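Local coordinates for protein alkaline phosphatase D (Bacillus subtilis, PDB 2YEQ) that hydrolyses phosphate esters, acting as a phosphodiesterase whose active site holds iron and calcium, at residues G130-Y135 and N167-N172; L270-V275 and G319-H324. All coordinates share one frame; numbering follows the deposited sequence.

Contact 1: G130-Y135 and N167-N172; sequences GYYTAY and NVRTHN. With EDO (1,2-ethanediol), chain F.
The ring of Y132 carries the R169 guanidinium on one face, with NH2 3.3 Å above the ring plane and over its centre. CZ sits 4.6 Å from the Y132 ring centroid and 6° off the ring normal, which defines a cation-pi contact; the two planes stand 84° apart, so the guanidinium presents an edge to the ring. Y131 covers a face of the same guanidinium, its CD1 offset toward the rim. The bend at chi3 of R169 (-84°) separates two jobs: the methylenes run obliquely across Y131, with CD 3.6 Å from Y131 CE1, while the charged end turns onto Y132. Both segments belong to the calcineurin-like metallophosphatase fold: they follow strands 117-122 and 145-148, parallel sheet neighbours, and 130-135 leads into helix 133-138 with Y132 as N-cap; C124, D151 and Y154, upstream, bind iron with H382. R169 NH2 also gives a weak hydrogen bond to G130 O, 2.9 Å long and bent. Stronger polar ties lie nearby: NE bonds Y127 O, and NH1 forms a salt bridge with D192, while Y132 OH is held by Q125 O. V168 CG2 completes the contact, 3.7 Å from G130 CA and 3.8 Å from Y131 CE2.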
# COMPACT_ATOMS: atom_id res chain seq x y z
N GLY A 130 -2.99 8.37 14.61
CA GLY A 130 -1.69 8.87 15.04
C GLY A 130 -1.08 9.81 14.04
O GLY A 130 -1.65 10.07 12.98
N TYR A 131 0.09 10.31 14.43
CA TYR A 131 0.93 11.17 13.60
C TYR A 131 1.76 10.31 12.66
O TYR A 131 2.03 9.14 12.94
CB TYR A 131 1.77 12.12 14.53
CG TYR A 131 0.82 13.06 15.24
CD1 TYR A 131 0.29 14.18 14.59
CD2 TYR A 131 0.32 12.74 16.50
CE1 TYR A 131 -0.65 15.00 15.21
CE2 TYR A 131 -0.62 13.53 17.11
CZ TYR A 131 -1.11 14.66 16.46
OH TYR A 131 -2.06 15.41 17.08
N TYR A 132 2.11 10.91 11.53
CA TYR A 132 2.88 10.28 10.47
C TYR A 132 4.41 10.37 10.66
O TYR A 132 5.19 10.48 9.71
CB TYR A 132 2.46 10.87 9.12
CG TYR A 132 1.01 10.54 8.67
CD1 TYR A 132 0.24 9.56 9.30
CD2 TYR A 132 0.47 11.19 7.57
CE1 TYR A 132 -1.07 9.27 8.85
CE2 TYR A 132 -0.81 10.91 7.11
CZ TYR A 132 -1.58 9.96 7.76
OH TYR A 132 -2.85 9.71 7.26
N THR A 133 4.84 10.20 11.90
CA THR A 133 6.26 10.09 12.23
C THR A 133 6.97 9.03 11.37
O THR A 133 8.12 9.22 10.96
CB THR A 133 6.41 9.73 13.68
OG1 THR A 133 5.48 10.51 14.44
CG2 THR A 133 7.87 9.95 14.19
N ALA A 134 6.28 7.93 11.04
CA ALA A 134 6.89 6.92 10.18
C ALA A 134 7.42 7.50 8.89
O ALA A 134 8.49 7.10 8.42
CB ALA A 134 5.90 5.73 9.88
N TYR A 135 6.67 8.43 8.29
CA TYR A 135 7.09 9.02 7.02
C TYR A 135 8.22 10.05 7.18
O TYR A 135 9.00 10.25 6.26
CB TYR A 135 5.91 9.65 6.29
CG TYR A 135 4.99 8.66 5.60
CD1 TYR A 135 5.49 7.77 4.67
CD2 TYR A 135 3.63 8.61 5.89
CE1 TYR A 135 4.68 6.87 4.02
CE2 TYR A 135 2.78 7.70 5.24
CZ TYR A 135 3.31 6.83 4.31
OH TYR A 135 2.54 5.91 3.62
N ASN A 167 -8.32 8.47 19.29
CA ASN A 167 -8.27 9.21 18.02
C ASN A 167 -7.70 10.62 18.22
O ASN A 167 -8.44 11.58 18.52
CB ASN A 167 -9.64 9.25 17.35
CG ASN A 167 -9.94 7.97 16.60
OD1 ASN A 167 -9.25 6.97 16.80
ND2 ASN A 167 -10.95 8.01 15.72
N VAL A 168 -6.40 10.76 17.98
CA VAL A 168 -5.70 12.00 18.32
C VAL A 168 -5.92 13.10 17.30
O VAL A 168 -5.73 14.27 17.62
CB VAL A 168 -4.17 11.73 18.54
CG1 VAL A 168 -4.00 10.82 19.75
CG2 VAL A 168 -3.51 11.14 17.29
N ARG A 169 -6.27 12.73 16.06
CA ARG A 169 -6.72 13.67 15.05
C ARG A 169 -8.12 13.25 14.61
O ARG A 169 -8.62 12.21 15.03
CB ARG A 169 -5.76 13.72 13.86
CG ARG A 169 -4.29 14.02 14.22
CD ARG A 169 -3.47 14.37 12.99
NE ARG A 169 -2.98 13.17 12.30
CZ ARG A 169 -2.07 13.16 11.34
NH1 ARG A 169 -1.56 14.30 10.90
NH2 ARG A 169 -1.65 12.01 10.80
N THR A 170 -8.74 14.06 13.75
CA THR A 170 -10.18 13.90 13.44
C THR A 170 -10.41 14.04 11.96
O THR A 170 -9.94 15.00 11.33
CB THR A 170 -11.00 14.99 14.17
OG1 THR A 170 -10.73 14.90 15.57
CG2 THR A 170 -12.53 14.79 13.93
N HIS A 171 -11.18 13.11 11.38
CA HIS A 171 -11.54 13.22 9.99
C HIS A 171 -12.29 14.52 9.73
O HIS A 171 -12.95 15.05 10.61
CB HIS A 171 -12.34 12.00 9.54
CG HIS A 171 -11.49 10.83 9.18
ND1 HIS A 171 -11.81 9.54 9.56
CD2 HIS A 171 -10.32 10.75 8.51
CE1 HIS A 171 -10.87 8.72 9.11
NE2 HIS A 171 -9.97 9.43 8.45
N ASN A 172 -12.13 15.02 8.51
CA ASN A 172 -12.60 16.35 8.08
C ASN A 172 -14.08 16.41 7.80
O ASN A 172 -14.64 17.51 7.73
CB ASN A 172 -11.86 16.77 6.80
CG ASN A 172 -12.26 15.91 5.56
OD1 ASN A 172 -12.13 14.68 5.55
ND2 ASN A 172 -12.72 16.57 4.51
C1 EDO F . -16.35 17.27 10.86
O1 EDO F . -15.16 17.01 11.62
C2 EDO F . -17.40 16.20 11.12
O2 EDO F . -18.61 16.56 10.46

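Contact 2: L270-V275 and G319-H324; sequences LASFNV and GSSTAH. With EDO (1,2-ethanediol), chain B.
A323 and H324 meet the backbone of L270-S272 by van der Waals contact. The methyl CB of A323 lies 3.7 Å from S272 N and 3.9 Å from A271 C, close against the start of the strand. H324 brings CB to 3.3 Å from L270 O, and its ring turns an edge to L270, with CD2 4.1 Å from L270 CA. L270 CB points away from 319-324 and the side chain packs on M117 and P449, though its CD1 is still 4.4 Å from H324 CB. A classic beta bulge sets L270 and A271 together opposite Y267.

The defined polar contacts of 319-324 centre on S321 OG, which accepts from A323 N at 3.2 Å and 154°, forming an ST turn, and is hydrogen-bonded to N326 OD1 as well. With OG opposite the backbone N (chi1 170°), the hydroxyl reaches A323 N and also rests 3.6 Å from S272 CB. Replacing S321 with an alanine removes the hydroxyl, and A323 N and N326 OD1 would probably lose their shared partner, with the turn less firmly set. S272 OG has H264 as its partner.

A 1,2-ethanediol, probably from the crystallisation liquor, gives one hydrogen bond, O2 to S320 OG at 3.3 Å, and lies beside S272 and S321.

In the fold, 319-324 joins helix 308-320 to strand 325-329, closing a beta-alpha-beta crossover from the parallel strand 271-275, whose S272 backbone bonds W325 and V327. The methyl and methylene contacts imply a linker fitted to the strand by shape, beside those backbone bonds, while the S321 hydroxyl sets the ST turn.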
# COMPACT_ATOMS: atom_id res chain seq x y z
N LEU A 270 17.29 -8.07 -11.68
CA LEU A 270 17.29 -8.43 -10.28
C LEU A 270 15.90 -8.88 -9.78
O LEU A 270 15.78 -9.85 -9.01
CB LEU A 270 17.80 -7.26 -9.44
CG LEU A 270 17.95 -7.42 -7.93
CD1 LEU A 270 18.89 -8.55 -7.56
CD2 LEU A 270 18.41 -6.08 -7.28
N ALA A 271 14.85 -8.14 -10.13
CA ALA A 271 13.52 -8.41 -9.55
C ALA A 271 12.42 -8.03 -10.52
O ALA A 271 12.47 -6.96 -11.14
CB ALA A 271 13.35 -7.68 -8.22
N SER A 272 11.44 -8.93 -10.65
CA SER A 272 10.23 -8.72 -11.45
C SER A 272 9.08 -8.48 -10.46
O SER A 272 8.83 -9.30 -9.58
CB SER A 272 9.98 -9.96 -12.31
OG SER A 272 8.70 -9.93 -12.93
N PHE A 273 8.42 -7.32 -10.58
CA PHE A 273 7.41 -6.88 -9.61
C PHE A 273 6.03 -6.95 -10.26
O PHE A 273 5.82 -6.34 -11.29
CB PHE A 273 7.68 -5.45 -9.19
CG PHE A 273 8.85 -5.30 -8.26
CD1 PHE A 273 8.70 -5.48 -6.91
CD2 PHE A 273 10.11 -4.99 -8.76
CE1 PHE A 273 9.77 -5.35 -6.05
CE2 PHE A 273 11.20 -4.85 -7.90
CZ PHE A 273 11.03 -5.04 -6.54
N ASN A 274 5.15 -7.73 -9.66
CA ASN A 274 3.75 -7.83 -10.06
C ASN A 274 2.94 -7.12 -9.01
O ASN A 274 2.79 -7.62 -7.91
CB ASN A 274 3.35 -9.30 -10.14
CG ASN A 274 4.22 -10.09 -11.11
OD1 ASN A 274 4.06 -10.00 -12.33
ND2 ASN A 274 5.23 -10.78 -10.57
N VAL A 275 2.45 -5.94 -9.37
CA VAL A 275 1.63 -5.13 -8.48
C VAL A 275 0.15 -5.54 -8.72
O VAL A 275 -0.39 -5.31 -9.80
CB VAL A 275 1.84 -3.62 -8.76
CG1 VAL A 275 1.02 -2.79 -7.82
CG2 VAL A 275 3.36 -3.25 -8.61
N GLY A 319 5.79 -17.00 -15.34
CA GLY A 319 6.32 -18.07 -16.16
C GLY A 319 7.43 -17.66 -17.10
O GLY A 319 8.27 -18.47 -17.44
N SER A 320 7.44 -16.39 -17.52
CA SER A 320 8.40 -15.88 -18.46
C SER A 320 9.54 -15.06 -17.80
O SER A 320 10.47 -14.66 -18.47
CB SER A 320 7.67 -15.03 -19.48
OG SER A 320 7.23 -13.83 -18.86
N SER A 321 9.46 -14.81 -16.50
CA SER A 321 10.47 -14.02 -15.80
C SER A 321 11.81 -14.77 -15.70
O SER A 321 11.84 -15.92 -15.29
CB SER A 321 10.02 -13.69 -14.39
OG SER A 321 11.06 -13.13 -13.61
N THR A 322 12.89 -14.09 -16.04
CA THR A 322 14.23 -14.63 -15.79
C THR A 322 14.94 -13.83 -14.72
O THR A 322 16.14 -13.97 -14.55
CB THR A 322 15.07 -14.60 -17.06
OG1 THR A 322 15.07 -13.27 -17.58
CG2 THR A 322 14.49 -15.54 -18.11
N ALA A 323 14.21 -12.99 -13.98
CA ALA A 323 14.81 -12.18 -12.93
C ALA A 323 15.23 -13.05 -11.77
O ALA A 323 14.72 -14.14 -11.62
CB ALA A 323 13.84 -11.09 -12.45
N HIS A 324 16.15 -12.55 -10.94
CA HIS A 324 16.56 -13.25 -9.72
C HIS A 324 15.45 -13.41 -8.69
O HIS A 324 15.50 -14.33 -7.87
CB HIS A 324 17.74 -12.55 -9.04
CG HIS A 324 19.02 -12.67 -9.81
ND1 HIS A 324 19.70 -13.86 -9.93
CD2 HIS A 324 19.72 -11.76 -10.53
CE1 HIS A 324 20.77 -13.68 -10.69
NE2 HIS A 324 20.80 -12.42 -11.07
C1 EDO B . 8.87 -10.75 -16.55
O1 EDO B . 10.12 -10.13 -16.20
C2 EDO B . 8.47 -10.44 -17.99
O2 EDO B . 7.06 -10.65 -18.15

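Contacts 1 and 2 lie on opposite sides of the chain's centre, about 36 Å apart between centres and about 14 Å at their nearest atoms. Neither is fully core or fully surface: each is partly buried, and their centres lie about 17 and 20 Å from the centre of the chain. They share no segment. Contact 1 ties together segments that follow strands 117-122 and 145-148 of one sheet, whereas contact 2 sets a helix-to-strand linker on the sheet of 271-275 and 325-329. The chemistry follows: in contact 1 one arginine packs on two tyrosines, cation-pi with one of them, and bonds weakly to a carbonyl; contact 2 is mainly van der Waals, methyl and methylene groups on strand backbone.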